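Local coordinates for chromosome partition protein Smc (Pyrococcus yayanosii, PDB 5XEI) that probably uses ATP hydrolysis to condense and partition chromosomes, here represented by its ABC-type head domain with part of the coiled coil and the joint, at residues Ser155-Glu158 / Arg159-Ile163; Glu187-Leu190 / Ala191-Asp194; Lys441-Pro444 / Phe445-Phe448. All coordinates share one frame; numbering follows the deposited sequence.

Contact 1 of 3, residues Ser155-Glu158 / Arg159-Ile163; sequences SPLE and RRQLI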
loop_
_atom_site.group_PDB
_atom_site.type_symbol
_atom_site.label_atom_id
_atom_site.label_comp_id
_atom_site.label_asym_id
_atom_site.label_seq_id
_atom_site.Cartn_x
_atom_site.Cartn_y
_atom_site.Cartn_z
ATOM N N SER A 155 -21.758 -14.561 -6.607
ATOM C CA SER A 155 -22.384 -13.366 -6.052
ATOM C C SER A 155 -22.021 -12.124 -6.869
ATOM O O SER A 155 -21.032 -12.125 -7.612
ATOM C CB SER A 155 -21.941 -13.163 -4.604
ATOM O OG SER A 155 -20.805 -12.312 -4.543
ATOM N N PRO A 156 -22.806 -11.042 -6.750
ATOM C CA PRO A 156 -22.368 -9.783 -7.379
ATOM C C PRO A 156 -21.066 -9.297 -6.782
ATOM O O PRO A 156 -20.122 -8.979 -7.522
ATOM C CB PRO A 156 -23.521 -8.809 -7.097
ATOM C CG PRO A 156 -24.648 -9.642 -6.657
ATOM C CD PRO A 156 -24.057 -10.858 -6.000
ATOM N N LEU A 157 -20.990 -9.255 -5.445
ATOM C CA LEU A 157 -19.753 -8.868 -4.778
ATOM C C LEU A 157 -18.576 -9.697 -5.262
ATOM O O LEU A 157 -17.474 -9.174 -5.377
ATOM C CB LEU A 157 -19.901 -8.963 -3.257
ATOM C CG LEU A 157 -19.930 -7.587 -2.573
ATOM C CD1 LEU A 157 -20.300 -7.639 -1.090
ATOM C CD2 LEU A 157 -18.603 -6.880 -2.752
ATOM N N GLU A 158 -18.786 -10.976 -5.591
ATOM C CA GLU A 158 -17.686 -11.798 -6.109
ATOM C C GLU A 158 -17.309 -11.459 -7.557
ATOM O O GLU A 158 -16.210 -11.812 -8.007
ATOM C CB GLU A 158 -18.060 -13.281 -5.996
ATOM C CG GLU A 158 -18.071 -13.851 -4.563
ATOM C CD GLU A 158 -18.550 -15.313 -4.496
ATOM O OE1 GLU A 158 -18.942 -15.769 -3.394
ATOM O OE2 GLU A 158 -18.550 -15.992 -5.550
ATOM N N ARG A 159 -18.194 -10.787 -8.297
ATOM C CA ARG A 159 -17.974 -10.499 -9.709
ATOM C C ARG A 159 -17.144 -9.232 -9.941
ATOM O O ARG A 159 -16.337 -9.187 -10.881
ATOM C CB ARG A 159 -19.333 -10.395 -10.406
ATOM C CG ARG A 159 -19.322 -10.745 -11.876
ATOM C CD ARG A 159 -20.742 -11.017 -12.402
ATOM N NE ARG A 159 -21.243 -12.367 -12.104
ATOM C CZ ARG A 159 -22.259 -12.649 -11.290
ATOM N NH1 ARG A 159 -22.610 -13.918 -11.111
ATOM N NH2 ARG A 159 -22.930 -11.676 -10.665
ATOM N N ARG A 160 -17.293 -8.220 -9.077
ATOM C CA ARG A 160 -16.604 -6.939 -9.258
ATOM C C ARG A 160 -15.098 -7.102 -9.341
ATOM O O ARG A 160 -14.448 -6.494 -10.202
ATOM C CB ARG A 160 -16.941 -5.994 -8.104
ATOM C CG ARG A 160 -16.228 -4.641 -8.164
ATOM C CD ARG A 160 -16.648 -3.766 -7.005
ATOM N NE ARG A 160 -16.203 -4.294 -5.709
ATOM C CZ ARG A 160 -14.939 -4.578 -5.405
ATOM N NH1 ARG A 160 -13.959 -4.363 -6.280
ATOM N NH2 ARG A 160 -14.635 -5.070 -4.208
ATOM N N GLN A 161 -14.528 -7.896 -8.429
ATOM C CA GLN A 161 -13.081 -7.986 -8.261
ATOM C C GLN A 161 -12.351 -8.246 -9.566
ATOM O O GLN A 161 -11.240 -7.747 -9.773
ATOM C CB GLN A 161 -12.752 -9.089 -7.269
ATOM C CG GLN A 161 -13.230 -8.797 -5.880
ATOM C CD GLN A 161 -14.734 -8.691 -5.781
ATOM O OE1 GLN A 161 -15.441 -8.820 -6.786
ATOM N NE2 GLN A 161 -15.236 -8.395 -4.578
ATOM N N LEU A 162 -12.944 -9.037 -10.454
ATOM C CA LEU A 162 -12.302 -9.241 -11.740
ATOM C C LEU A 162 -12.290 -7.957 -12.560
ATOM O O LEU A 162 -11.324 -7.692 -13.284
ATOM C CB LEU A 162 -12.981 -10.373 -12.501
ATOM C CG LEU A 162 -12.367 -10.546 -13.883
ATOM C CD1 LEU A 162 -12.255 -11.983 -14.209
ATOM C CD2 LEU A 162 -13.232 -9.882 -14.914
ATOM N N ILE A 163 -13.344 -7.145 -12.467
ATOM C CA ILE A 163 -13.308 -5.845 -13.141
ATOM C C ILE A 163 -12.173 -4.979 -12.589
ATOM O O ILE A 163 -11.502 -4.271 -13.356
ATOM C CB ILE A 163 -14.676 -5.136 -13.057
ATOM C CG1 ILE A 163 -15.763 -6.020 -13.654
ATOM C CG2 ILE A 163 -14.668 -3.852 -13.872
ATOM C CD1 ILE A 163 -15.517 -6.381 -15.111
#
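Arg159 lies over the backbone of Ser155 and Pro156, at the point where the chain enters helix 156-167. Among the hydrogen bonds, the cap comes first: Ser155 OG accepts from Glu158 N at 2.6 Å, with an N-H...O angle of 149°. Further on, Arg159 N donates to Pro156 O over 2.8 Å, and Arg160 N makes a weak bond to the same oxygen. These are the marks of a helix start with a serine N-cap. Serine suits the cap because its short hydroxyl folds back to an amide of the first turn that has no carbonyl of an earlier helical turn to bond; proline suits the next position because, lacking an N-H, it has none to satisfy there.

Among the side-chain contacts, the Arg159 guanidinium carries Ser155 O over one face, near its rim, with NH2 3.8 Å from Pro156 CA. A bend at chi3 (-81°) folds the long chain back alongside the N-terminal turn. There the guanidinium meets Phe151 in a cation-pi contact, and NH1 bonds to Phe151 O. Arginine, long, flat and cationic, can meet carbonyl oxygens and a ring at once. Arg160 turns elsewhere, forming a salt bridge with Asp164 and donating NE to Gly402 O.

Contact 2 of 3, residues Glu187-Leu190 / Ala191-Asp194; sequences EENL and ARVD
The amide of Asn189 and the guanidinium of Arg192, one turn apart on a helix, stand almost upright to each other, their planes 85° apart. The two side chains run alongside each other off the same flank of the helix. Asn189 OD1 comes to the guanidinium at 3.3 Å from Arg192 CZ; it stands too near Arg192 NH2, and not in line with an N-H, for the detail to be trusted. A bend at chi3 (67°) brings the end of Arg192 beside the amide. Asparagine is short enough to stay by the backbone, where ND2 makes a weak bond to Gln185 O, while the long chain of Arg192 can carry its charge out on the exposed surface.

Beneath them runs regular alpha-helical bonding. Val193 N donates to Asn189 O at 2.9 Å, and Arg192 N reaches Glu188 O at 2.8 Å. Ala191 N to Glu187 O and Asp194 N to Leu190 O continue the same pattern. The small Ala191 adds little bulk on the exposed surface, with its CB 3.3 Å from Glu187 O. On another side Asp194 OD2 lies 2.7 Å from Leu190 O, while OD1 forms a salt bridge with Arg340 NH2.

All this belongs to helix 170-246, in the predicted coiled coil, which packs antiparallel against helix 321-383. Leu190 and Val193, three residues apart, both rest on Leu343 as apolar residues of the interface should, with Glu187 touching Lys347 and Asp194 holding Arg340 at its flanks.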
loop_
_atom_site.group_PDB
_atom_site.type_symbol
_atom_site.label_atom_id
_atom_site.label_comp_id
_atom_site.label_asym_id
_atom_site.label_seq_id
_atom_site.Cartn_x
_atom_site.Cartn_y
_atom_site.Cartn_z
ATOM N N GLU A 187 1.220 12.763 11.000
ATOM C CA GLU A 187 0.519 13.198 12.199
ATOM C C GLU A 187 1.055 12.582 13.467
ATOM O O GLU A 187 0.743 13.087 14.550
ATOM C CB GLU A 187 -0.965 12.892 12.131
ATOM C CG GLU A 187 -1.275 11.587 11.552
ATOM C CD GLU A 187 -2.625 11.637 10.907
ATOM O OE1 GLU A 187 -2.890 10.767 10.052
ATOM O OE2 GLU A 187 -3.413 12.560 11.258
ATOM N N GLU A 188 1.826 11.504 13.382
ATOM C CA GLU A 188 2.539 11.087 14.577
ATOM C C GLU A 188 3.615 12.103 14.918
ATOM O O GLU A 188 3.730 12.536 16.070
ATOM C CB GLU A 188 3.097 9.676 14.412
ATOM C CG GLU A 188 1.985 8.680 14.149
ATOM C CD GLU A 188 2.461 7.328 13.644
ATOM O OE1 GLU A 188 1.661 6.367 13.755
ATOM O OE2 GLU A 188 3.610 7.222 13.148
ATOM N N ASN A 189 4.389 12.519 13.919
ATOM C CA ASN A 189 5.206 13.721 14.060
ATOM C C ASN A 189 4.400 14.871 14.651
ATOM O O ASN A 189 4.772 15.455 15.679
ATOM C CB ASN A 189 5.764 14.127 12.701
ATOM C CG ASN A 189 7.172 13.681 12.505
ATOM O OD1 ASN A 189 8.078 14.157 13.195
ATOM N ND2 ASN A 189 7.385 12.763 11.554
ATOM N N LEU A 190 3.281 15.203 14.007
ATOM C CA LEU A 190 2.451 16.312 14.458
ATOM C C LEU A 190 2.031 16.137 15.906
ATOM O O LEU A 190 1.959 17.114 16.662
ATOM C CB LEU A 190 1.220 16.438 13.569
ATOM C CG LEU A 190 0.374 17.664 13.854
ATOM C CD1 LEU A 190 0.763 18.736 12.862
ATOM C CD2 LEU A 190 -1.109 17.336 13.757
ATOM N N ALA A 191 1.762 14.898 16.315
ATOM C CA ALA A 191 1.375 14.647 17.696
ATOM C C ALA A 191 2.570 14.770 18.631
ATOM O O ALA A 191 2.429 15.207 19.779
ATOM C CB ALA A 191 0.739 13.267 17.812
ATOM N N ARG A 192 3.750 14.387 18.159
ATOM C CA ARG A 192 4.954 14.604 18.942
ATOM C C ARG A 192 5.140 16.084 19.222
ATOM O O ARG A 192 5.369 16.491 20.367
ATOM C CB ARG A 192 6.157 14.048 18.195
ATOM C CG ARG A 192 7.436 14.098 18.970
ATOM C CD ARG A 192 8.505 13.282 18.266
ATOM N NE ARG A 192 8.850 13.914 16.997
ATOM C CZ ARG A 192 9.551 13.335 16.030
ATOM N NH1 ARG A 192 9.987 12.082 16.174
ATOM N NH2 ARG A 192 9.803 14.015 14.914
ATOM N N VAL A 193 5.032 16.908 18.183
ATOM C CA VAL A 193 5.230 18.337 18.360
ATOM C C VAL A 193 4.240 18.892 19.378
ATOM O O VAL A 193 4.604 19.705 20.237
ATOM C CB VAL A 193 5.136 19.039 16.997
ATOM C CG1 VAL A 193 4.830 20.489 17.164
ATOM C CG2 VAL A 193 6.442 18.862 16.257
ATOM N N ASP A 194 2.984 18.431 19.331
ATOM C CA ASP A 194 1.985 18.908 20.288
ATOM C C ASP A 194 2.388 18.595 21.723
ATOM O O ASP A 194 2.171 19.409 22.635
ATOM C CB ASP A 194 0.625 18.281 20.001
ATOM C CG ASP A 194 0.019 18.769 18.720
ATOM O OD1 ASP A 194 -0.172 20.002 18.568
ATOM O OD2 ASP A 194 -0.268 17.905 17.865
#

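Contact 3 of 3, residues Lys441-Pro444 / Phe445-Phe448; sequences KPAP and FYLF
Tyr446 brings its ring back to Ala443, so that a strand residue holds the loop that leads into the strand. From CB the chain turns with CG beside the backbone N and anti to the carbonyl carbon (chi1 -62°), which sends the ring back along the chain instead of onward with the strand. CE1 then passes 3.6 Å from Ala443 O, and CZ lies 3.8 Å from Ala443 CB. At the tip, OH accepts a nearly straight hydrogen bond from Ala443 N (2.9 Å, N-H...O angle 166°) and sits 3.6 Å from Pro442 CA. The same OH also bonds to Tyr140 OH, so the buried phenol is held by two hydrogen-bond partners. Tyrosine fits here because it joins a flat apolar ring with a hydroxyl just far enough out to take a backbone N-H; alanine fits beside it because its methyl is small enough to lie against that ring.

Pro444 and Phe445 make a simpler neighbour contact, the Phe445 ring coming within 4.5 Å of Pro444 CB through CD1. Pro442 and Pro444 stiffen the loop and offer no backbone N-H to be satisfied.

Strand 445-449, whose run of hydrophobic residues marks the Walker B strand of ABC-type ATPases, lies between the parallel strands 142-143 and 475-480. Tyr446 meets the ring of Phe476 nearly parallel and touches Gln438 of helix 424-440, while Phe448 packs on Leu431 of that helix and on Val143 of strand 142-143.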
loop_
_atom_site.group_PDB
_atom_site.type_symbol
_atom_site.label_atom_id
_atom_site.label_comp_id
_atom_site.label_asym_id
_atom_site.label_seq_id
_atom_site.Cartn_x
_atom_site.Cartn_y
_atom_site.Cartn_z
ATOM N N LYS A 441 -9.773 -6.057 -22.893
ATOM C CA LYS A 441 -8.417 -6.447 -22.515
ATOM C C LYS A 441 -8.244 -7.937 -22.788
ATOM O O LYS A 441 -8.498 -8.778 -21.917
ATOM C CB LYS A 441 -8.130 -6.108 -21.051
ATOM C CG LYS A 441 -6.648 -5.914 -20.752
ATOM C CD LYS A 441 -6.375 -4.892 -19.611
ATOM C CE LYS A 441 -6.294 -3.434 -20.120
ATOM N NZ LYS A 441 -6.088 -2.385 -19.045
ATOM N N PRO A 442 -7.778 -8.284 -23.987
ATOM C CA PRO A 442 -7.583 -9.706 -24.326
ATOM C C PRO A 442 -6.640 -10.395 -23.352
ATOM O O PRO A 442 -5.534 -9.922 -23.097
ATOM C CB PRO A 442 -6.970 -9.653 -25.734
ATOM C CG PRO A 442 -7.009 -8.217 -26.174
ATOM C CD PRO A 442 -7.147 -7.375 -24.956
ATOM N N ALA A 443 -7.080 -11.529 -22.805
ATOM C CA ALA A 443 -6.154 -12.419 -22.123
ATOM C C ALA A 443 -5.292 -13.160 -23.154
ATOM O O ALA A 443 -5.679 -13.280 -24.324
ATOM C CB ALA A 443 -6.919 -13.414 -21.256
ATOM N N PRO A 444 -4.112 -13.667 -22.743
ATOM C CA PRO A 444 -3.224 -14.340 -23.719
ATOM C C PRO A 444 -3.866 -15.523 -24.429
ATOM O O PRO A 444 -3.597 -15.752 -25.615
ATOM C CB PRO A 444 -2.032 -14.776 -22.858
ATOM C CG PRO A 444 -2.029 -13.823 -21.734
ATOM C CD PRO A 444 -3.471 -13.555 -21.421
ATOM N N PHE A 445 -4.697 -16.292 -23.738
ATOM C CA PHE A 445 -5.450 -17.341 -24.394
ATOM C C PHE A 445 -6.742 -17.545 -23.627
ATOM O O PHE A 445 -6.879 -17.111 -22.474
ATOM C CB PHE A 445 -4.674 -18.659 -24.445
ATOM C CG PHE A 445 -4.545 -19.299 -23.103
ATOM C CD1 PHE A 445 -3.509 -18.938 -22.258
ATOM C CD2 PHE A 445 -5.502 -20.197 -22.655
ATOM C CE1 PHE A 445 -3.404 -19.490 -21.010
ATOM C CE2 PHE A 445 -5.410 -20.742 -21.397
ATOM C CZ PHE A 445 -4.360 -20.393 -20.576
ATOM N N TYR A 446 -7.675 -18.256 -24.283
ATOM C CA TYR A 446 -8.920 -18.718 -23.696
ATOM C C TYR A 446 -9.026 -20.231 -23.884
ATOM O O TYR A 446 -8.644 -20.764 -24.929
ATOM C CB TYR A 446 -10.135 -17.983 -24.340
ATOM C CG TYR A 446 -10.067 -16.507 -24.093
ATOM C CD1 TYR A 446 -9.261 -15.692 -24.887
ATOM C CD2 TYR A 446 -10.773 -15.921 -23.036
ATOM C CE1 TYR A 446 -9.156 -14.343 -24.641
ATOM C CE2 TYR A 446 -10.683 -14.556 -22.778
ATOM C CZ TYR A 446 -9.872 -13.777 -23.582
ATOM O OH TYR A 446 -9.751 -12.433 -23.347
ATOM N N LEU A 447 -9.555 -20.924 -22.877
ATOM C CA LEU A 447 -9.755 -22.365 -22.950
ATOM C C LEU A 447 -11.225 -22.674 -22.742
ATOM O O LEU A 447 -11.767 -22.427 -21.661
ATOM C CB LEU A 447 -8.924 -23.096 -21.909
ATOM C CG LEU A 447 -9.168 -24.607 -21.844
ATOM C CD1 LEU A 447 -8.743 -25.237 -23.150
ATOM C CD2 LEU A 447 -8.406 -25.224 -20.647
ATOM N N PHE A 448 -11.855 -23.237 -23.765
ATOM C CA PHE A 448 -13.263 -23.612 -23.732
ATOM C C PHE A 448 -13.344 -25.121 -23.914
ATOM O O PHE A 448 -13.219 -25.633 -25.029
ATOM C CB PHE A 448 -14.068 -22.907 -24.823
ATOM C CG PHE A 448 -14.161 -21.422 -24.658
ATOM C CD1 PHE A 448 -13.904 -20.809 -23.437
ATOM C CD2 PHE A 448 -14.500 -20.619 -25.748
ATOM C CE1 PHE A 448 -13.986 -19.405 -23.311
ATOM C CE2 PHE A 448 -14.577 -19.228 -25.628
ATOM C CZ PHE A 448 -14.313 -18.624 -24.411
#

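In the fold
Contacts 1 and 3 both belong to the head: their centres are 19 Å apart and their nearest atoms about 8 Å. Tyr140 lies between them, touching Leu162 with its side chain and bonding to Tyr446 OH, and Lys441 NZ makes a weak bond to Ile166 O farther along helix 156-167. Contact 2 is out on the coiled coil, its centre 40 Å from contact 1 and 51 Å from contact 3. Helix 156-167 is followed directly by helix 170-246, which carries the chain from contact 1 to contact 2. None of the three adjoins the predicted ATP site at Ala34-Asn41, but contact 3 shares a sheet with strand 28-32, which leads into that site.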